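PDB 6EOA: phosphopantothenoylcysteine decarboxylase from Cryptococcus neoformans, which binds flavin mononucleotide and probably decarboxylates phosphopantothenoylcysteine in coenzyme A biosynthesis. Local coordinates for residues A137-A141 against P173-T177; T41-S47 against A72-Y77. All coordinates share one frame; numbering follows the deposited sequence.

Contact 1 of 2, residues A137-A141 against P173-T177. With FMN (flavin mononucleotide), chain B.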
loop_
_atom_site.group_PDB
_atom_site.type_symbol
_atom_site.label_atom_id
_atom_site.label_comp_id
_atom_site.label_asym_id
_atom_site.label_seq_id
_atom_site.Cartn_x
_atom_site.Cartn_y
_atom_site.Cartn_z
ATOM N N ALA A 137 -9.519 17.284 -0.028
ATOM C CA ALA A 137 -8.775 18.498 -0.337
ATOM C C ALA A 137 -7.661 18.723 0.680
ATOM O O ALA A 137 -7.924 19.098 1.823
ATOM C CB ALA A 137 -9.709 19.699 -0.376
ATOM N N PRO A 138 -6.407 18.507 0.265
ATOM C CA PRO A 138 -6.024 18.109 -1.091
ATOM C C PRO A 138 -6.063 16.597 -1.297
ATOM O O PRO A 138 -6.020 15.838 -0.329
ATOM C CB PRO A 138 -4.595 18.623 -1.198
ATOM C CG PRO A 138 -4.067 18.472 0.193
ATOM C CD PRO A 138 -5.227 18.730 1.122
ATOM N N CYS A 139 -6.140 16.169 -2.552
ATOM C CA CYS A 139 -5.974 14.762 -2.887
ATOM C C CYS A 139 -4.630 14.551 -3.564
ATOM O O CYS A 139 -4.405 15.037 -4.673
ATOM C CB CYS A 139 -7.099 14.273 -3.799
ATOM S SG CYS A 139 -6.993 12.508 -4.202
ATOM N N SER A 140 -3.733 13.836 -2.896
ATOM C CA SER A 140 -2.423 13.546 -3.467
ATOM C C SER A 140 -2.551 12.548 -4.610
ATOM O O SER A 140 -3.618 11.977 -4.825
ATOM C CB SER A 140 -1.478 13.005 -2.398
ATOM O OG SER A 140 -1.968 11.786 -1.866
ATOM N N ALA A 141 -1.463 12.352 -5.350
ATOM C CA ALA A 141 -1.433 11.344 -6.404
ATOM C C ALA A 141 -1.573 9.949 -5.804
ATOM O O ALA A 141 -2.222 9.079 -6.379
ATOM C CB ALA A 141 -0.147 11.450 -7.211
ATOM N N PRO A 173 -7.508 17.262 -6.706
ATOM C CA PRO A 173 -6.121 16.836 -6.915
ATOM C C PRO A 173 -5.155 17.989 -6.671
ATOM O O PRO A 173 -5.448 19.132 -7.022
ATOM C CB PRO A 173 -6.100 16.391 -8.382
ATOM C CG PRO A 173 -7.532 16.084 -8.708
ATOM C CD PRO A 173 -8.334 17.066 -7.910
ATOM N N ALA A 174 -4.024 17.683 -6.047
ATOM C CA ALA A 174 -3.023 18.690 -5.728
ATOM C C ALA A 174 -1.658 18.034 -5.681
ATOM O O ALA A 174 -1.346 17.293 -4.747
ATOM C CB ALA A 174 -3.335 19.363 -4.411
ATOM N N MET A 175 -0.844 18.301 -6.694
ATOM C CA MET A 175 0.424 17.607 -6.822
ATOM C C MET A 175 1.399 18.364 -7.707
ATOM O O MET A 175 1.020 19.304 -8.410
ATOM C CB MET A 175 0.194 16.192 -7.372
ATOM C CG MET A 175 -0.463 16.138 -8.746
ATOM S SD MET A 175 -1.084 14.493 -9.173
ATOM C CE MET A 175 -2.615 14.462 -8.239
ATOM N N ASN A 176 2.663 17.956 -7.647
ATOM C CA ASN A 176 3.676 18.473 -8.549
ATOM C C ASN A 176 3.202 18.256 -9.976
ATOM O O ASN A 176 2.574 17.239 -10.275
ATOM C CB ASN A 176 5.021 17.791 -8.306
ATOM C CG ASN A 176 6.070 18.197 -9.319
ATOM O OD1 ASN A 176 6.305 17.493 -10.299
ATOM N ND2 ASN A 176 6.702 19.341 -9.090
ATOM N N THR A 177 3.482 19.218 -10.849
ATOM C CA THR A 177 2.914 19.198 -12.187
ATOM C C THR A 177 3.326 17.955 -12.969
ATOM O O THR A 177 2.558 17.446 -13.780
ATOM C CB THR A 177 3.301 20.467 -12.987
ATOM O OG1 THR A 177 2.834 20.343 -14.336
ATOM C CG2 THR A 177 4.808 20.678 -12.983
HETATM N N1 FMN B . 2.319 14.340 -3.265
HETATM C C2 FMN B . 1.332 14.943 -4.020
HETATM O O2 FMN B . 0.584 14.248 -4.711
HETATM N N3 FMN B . 1.194 16.320 -4.004
HETATM C C4 FMN B . 2.037 17.100 -3.234
HETATM O O4 FMN B . 1.903 18.324 -3.225
HETATM C C4A FMN B . 3.032 16.494 -2.469
HETATM N N5 FMN B . 3.884 17.258 -1.692
HETATM C C5A FMN B . 4.865 16.647 -0.933
HETATM C C6 FMN B . 5.721 17.413 -0.145
HETATM C C7 FMN B . 6.709 16.800 0.620
HETATM C C7M FMN B . 7.633 17.629 1.465
HETATM C C8 FMN B . 6.837 15.413 0.596
HETATM C C8M FMN B . 7.896 14.728 1.409
HETATM C C9 FMN B . 5.983 14.649 -0.189
HETATM C C9A FMN B . 4.997 15.261 -0.954
HETATM N N10 FMN B . 4.145 14.497 -1.731
HETATM C C10 FMN B . 3.166 15.107 -2.490
HETATM C "C1'" FMN B . 4.285 13.003 -1.759
HETATM C "C2'" FMN B . 3.307 12.370 -0.776
HETATM O "O2'" FMN B . 3.319 13.057 0.462
HETATM C "C3'" FMN B . 3.654 10.906 -0.556
HETATM O "O3'" FMN B . 3.397 10.214 -1.757
HETATM C "C4'" FMN B . 2.821 10.320 0.579
HETATM O "O4'" FMN B . 3.348 9.074 0.982
HETATM C "C5'" FMN B . 1.376 10.151 0.133
HETATM O "O5'" FMN B . 0.573 9.842 1.249
HETATM P P FMN B . -1.022 10.088 1.189
HETATM O O1P FMN B . -1.647 9.006 0.336
HETATM O O2P FMN B . -1.358 11.439 0.597
HETATM O O3P FMN B . -1.556 10.016 2.594
#

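Contact 2 of 2, residues T41-S47 against A72-Y77. With FMN (flavin mononucleotide), chain B.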
loop_
_atom_site.group_PDB
_atom_site.type_symbol
_atom_site.label_atom_id
_atom_site.label_comp_id
_atom_site.label_asym_id
_atom_site.label_seq_id
_atom_site.Cartn_x
_atom_site.Cartn_y
_atom_site.Cartn_z
ATOM N N THR A 41 -8.006 15.184 4.207
ATOM C CA THR A 41 -6.762 15.842 3.822
ATOM C C THR A 41 -5.679 14.792 3.632
ATOM O O THR A 41 -5.537 13.886 4.453
ATOM C CB THR A 41 -6.305 16.877 4.871
ATOM O OG1 THR A 41 -5.846 16.206 6.052
ATOM C CG2 THR A 41 -7.457 17.808 5.239
ATOM N N SER A 42 -4.927 14.902 2.541
ATOM C CA SER A 42 -3.885 13.926 2.241
ATOM C C SER A 42 -2.516 14.596 2.146
ATOM O O SER A 42 -2.389 15.802 2.360
ATOM C CB SER A 42 -4.205 13.176 0.948
ATOM O OG SER A 42 -4.237 14.054 -0.164
ATOM N N GLY A 43 -1.497 13.805 1.826
ATOM C CA GLY A 43 -0.120 14.261 1.893
ATOM C C GLY A 43 0.359 15.170 0.778
ATOM O O GLY A 43 1.387 14.909 0.153
ATOM N N SER A 44 -0.384 16.243 0.534
ATOM C CA SER A 44 0.053 17.284 -0.385
ATOM C C SER A 44 0.401 18.545 0.401
ATOM O O SER A 44 -0.084 18.736 1.518
ATOM C CB SER A 44 -1.031 17.577 -1.423
ATOM O OG SER A 44 -0.823 18.844 -2.024
ATOM N N VAL A 45 1.234 19.409 -0.176
ATOM C CA VAL A 45 1.619 20.645 0.500
ATOM C C VAL A 45 0.399 21.532 0.723
ATOM O O VAL A 45 0.378 22.365 1.631
ATOM C CB VAL A 45 2.688 21.431 -0.293
ATOM C CG1 VAL A 45 3.965 20.616 -0.409
ATOM C CG2 VAL A 45 2.172 21.813 -1.667
ATOM N N ALA A 46 -0.628 21.327 -0.095
ATOM C CA ALA A 46 -1.848 22.119 -0.007
ATOM C C ALA A 46 -2.612 21.841 1.292
ATOM O O ALA A 46 -3.558 22.558 1.625
ATOM C CB ALA A 46 -2.737 21.859 -1.223
ATOM N N SER A 47 -2.193 20.812 2.031
ATOM C CA SER A 47 -2.783 20.510 3.336
ATOM C C SER A 47 -2.568 21.648 4.334
ATOM O O SER A 47 -3.235 21.711 5.365
ATOM C CB SER A 47 -2.204 19.212 3.908
ATOM O OG SER A 47 -2.925 18.082 3.457
ATOM N N ALA A 72 0.424 11.187 6.121
ATOM C CA ALA A 72 1.261 12.161 5.430
ATOM C C ALA A 72 0.752 13.598 5.601
ATOM O O ALA A 72 1.546 14.527 5.711
ATOM C CB ALA A 72 1.355 11.810 3.950
ATOM N N SER A 73 -0.567 13.779 5.626
ATOM C CA SER A 73 -1.134 15.120 5.718
ATOM C C SER A 73 -0.863 15.744 7.080
ATOM O O SER A 73 -0.821 16.970 7.214
ATOM C CB SER A 73 -2.640 15.099 5.453
ATOM O OG SER A 73 -3.352 14.617 6.576
ATOM N N THR A 74 -0.665 14.901 8.091
ATOM C CA THR A 74 -0.408 15.390 9.442
ATOM C C THR A 74 0.960 16.057 9.559
ATOM O O THR A 74 1.254 16.706 10.559
ATOM C CB THR A 74 -0.493 14.255 10.482
ATOM O OG1 THR A 74 0.524 13.279 10.215
ATOM C CG2 THR A 74 -1.865 13.595 10.445
ATOM N N TYR A 75 1.798 15.885 8.539
ATOM C CA TYR A 75 3.094 16.555 8.490
ATOM C C TYR A 75 2.968 18.022 8.090
ATOM O O TYR A 75 3.887 18.807 8.309
ATOM C CB TYR A 75 4.031 15.851 7.509
ATOM C CG TYR A 75 4.679 14.599 8.049
ATOM C CD1 TYR A 75 5.856 14.668 8.788
ATOM C CD2 TYR A 75 4.128 13.343 7.802
ATOM C CE1 TYR A 75 6.462 13.522 9.279
ATOM C CE2 TYR A 75 4.729 12.189 8.286
ATOM C CZ TYR A 75 5.895 12.286 9.026
ATOM O OH TYR A 75 6.497 11.147 9.513
ATOM N N PHE A 76 1.834 18.392 7.500
ATOM C CA PHE A 76 1.683 19.736 6.954
ATOM C C PHE A 76 0.865 20.648 7.865
ATOM O O PHE A 76 0.878 21.868 7.697
ATOM C CB PHE A 76 1.051 19.675 5.564
ATOM C CG PHE A 76 1.856 18.889 4.569
ATOM C CD1 PHE A 76 2.892 19.485 3.868
ATOM C CD2 PHE A 76 1.583 17.551 4.337
ATOM C CE1 PHE A 76 3.639 18.763 2.953
ATOM C CE2 PHE A 76 2.326 16.821 3.426
ATOM C CZ PHE A 76 3.356 17.428 2.733
ATOM N N TYR A 77 0.163 20.064 8.833
ATOM C CA TYR A 77 -0.596 20.851 9.803
ATOM C C TYR A 77 -0.927 20.037 11.051
ATOM O O TYR A 77 -0.928 18.806 11.023
ATOM C CB TYR A 77 -1.882 21.398 9.172
ATOM C CG TYR A 77 -2.969 20.366 8.943
ATOM C CD1 TYR A 77 -4.083 20.301 9.776
ATOM C CD2 TYR A 77 -2.881 19.456 7.899
ATOM C CE1 TYR A 77 -5.078 19.356 9.570
ATOM C CE2 TYR A 77 -3.871 18.512 7.684
ATOM C CZ TYR A 77 -4.962 18.466 8.523
ATOM O OH TYR A 77 -5.945 17.527 8.309
HETATM N N1 FMN B . 2.319 14.340 -3.265
HETATM C C2 FMN B . 1.332 14.943 -4.020
HETATM O O2 FMN B . 0.584 14.248 -4.711
HETATM N N3 FMN B . 1.194 16.320 -4.004
HETATM C C4 FMN B . 2.037 17.100 -3.234
HETATM O O4 FMN B . 1.903 18.324 -3.225
HETATM C C4A FMN B . 3.032 16.494 -2.469
HETATM N N5 FMN B . 3.884 17.258 -1.692
HETATM C C5A FMN B . 4.865 16.647 -0.933
HETATM C C6 FMN B . 5.721 17.413 -0.145
HETATM C C7 FMN B . 6.709 16.800 0.620
HETATM C C7M FMN B . 7.633 17.629 1.465
HETATM C C8 FMN B . 6.837 15.413 0.596
HETATM C C8M FMN B . 7.896 14.728 1.409
HETATM C C9 FMN B . 5.983 14.649 -0.189
HETATM C C9A FMN B . 4.997 15.261 -0.954
HETATM N N10 FMN B . 4.145 14.497 -1.731
HETATM C C10 FMN B . 3.166 15.107 -2.490
HETATM C "C1'" FMN B . 4.285 13.003 -1.759
HETATM C "C2'" FMN B . 3.307 12.370 -0.776
HETATM O "O2'" FMN B . 3.319 13.057 0.462
HETATM C "C3'" FMN B . 3.654 10.906 -0.556
HETATM O "O3'" FMN B . 3.397 10.214 -1.757
HETATM C "C4'" FMN B . 2.821 10.320 0.579
HETATM O "O4'" FMN B . 3.348 9.074 0.982
HETATM C "C5'" FMN B . 1.376 10.151 0.133
HETATM O "O5'" FMN B . 0.573 9.842 1.249
HETATM P P FMN B . -1.022 10.088 1.189
HETATM O O1P FMN B . -1.647 9.006 0.336
HETATM O O2P FMN B . -1.358 11.439 0.597
HETATM O O3P FMN B . -1.556 10.016 2.594
#

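Contact 1 of 2, residues A137-A141 against P173-T177
Cys-139 O receives the backbone N-H of Ala-174 at 3.0 Å. The same oxygen has a CA-H...O contact from Pro-173 CA at 3.3 Å, so one carbonyl ties together the ends of two parallel strands. This is the tight part: Pro-138, which follows a cis peptide bond, sets its CB 3.5 Å from Ala-174 CB, and every touching residue is buried. Met-175 fills in beside Ala-141. Its CG sits between the backbone N and the carbonyl carbon (chi1 60°) and the chain bends at chi3, which brings SD to 3.7 Å from Ala-141 CB. Beyond Met-175 the segments diverge; Asn-176 and Thr-177 are partly exposed and make no contact with residues 137-141. The flavin pyrimidine edge bridges both segments: Ala-141 N donates to FMN O2 at 2.9 Å, nearly straight at 166°, while FMN N3 donates to Ala-174 O at 2.8 Å. Ser-140 OG reaches FMN O2P at 2.6 Å from the N-cap of helix 141-149. Such adjacent C-terminal strand ends, binding a cofactor through backbone groups, are characteristic of the flavoprotein Rossmann-like fold.

Contact 2 of 2, residues T41-S47 against A72-Y77
Thr-41 OG1 meets Tyr-77 OH at 2.6 Å in a hydrogen bond that either hydroxyl could donate; the two side chains come from opposite directions and OG1 lies at the edge of the tyrosine ring, near its plane. Ser-73 OG is 3.0 Å from Thr-41 OG1, and Ser-73 OG is also hydrogen-bonded to Thr-70 O, just past strand 63-69. Next, Ser-42 O accepts from Ser-44 N and from Ser-47 OG, the latter at 2.6 Å and in the carbonyl plane, which folds the segment back on itself. At Gly-43, centre of an inverse gamma turn, CA packs on Ala-72 CB at 3.5 Å. The N-H of Gly-43 donates to FMN O2P at 2.7 Å, and its carbonyl accepts from the ribityl O2'. Ser-44 OG, anti to the backbone N (chi1 161°), bonds FMN O4 and also closes an ST turn by accepting from Ala-46 N. Ser-44 O stands 3.4 Å above the centre of the Phe-76 ring. Val-45 CG1 touches Phe-76 CE1, while FMN C6 lies at the edge of that ring. Finally, Ser-47 CB packs on Phe-76 CB at 3.7 Å. A turn between strand 35-41 and helix 50-59 that binds phosphate and flavin is characteristic of a Rossmann-like FMN site.

How the contacts relate
Contact 2 closes before contact 1 opens along the chain, and their centres lie 10 Å apart. All four segments follow or end neighbouring strands of one parallel sheet, 63-69, 35-41, 133-139 and 169-173 in that spatial order, so the two contacts lie side by side along the C-terminal ends of its strands. They meet directly at Ser-42 OG, which is 2.5 Å from Pro-138 O and 2.8 Å from Ser-140 N, both probable hydrogen bonds. One FMN spans them: residues of each contact bind both its phosphate and its isoalloxazine ring. Cys-152 and Ser-158 of the second subunit also bond FMN, which places the pocket at a subunit interface.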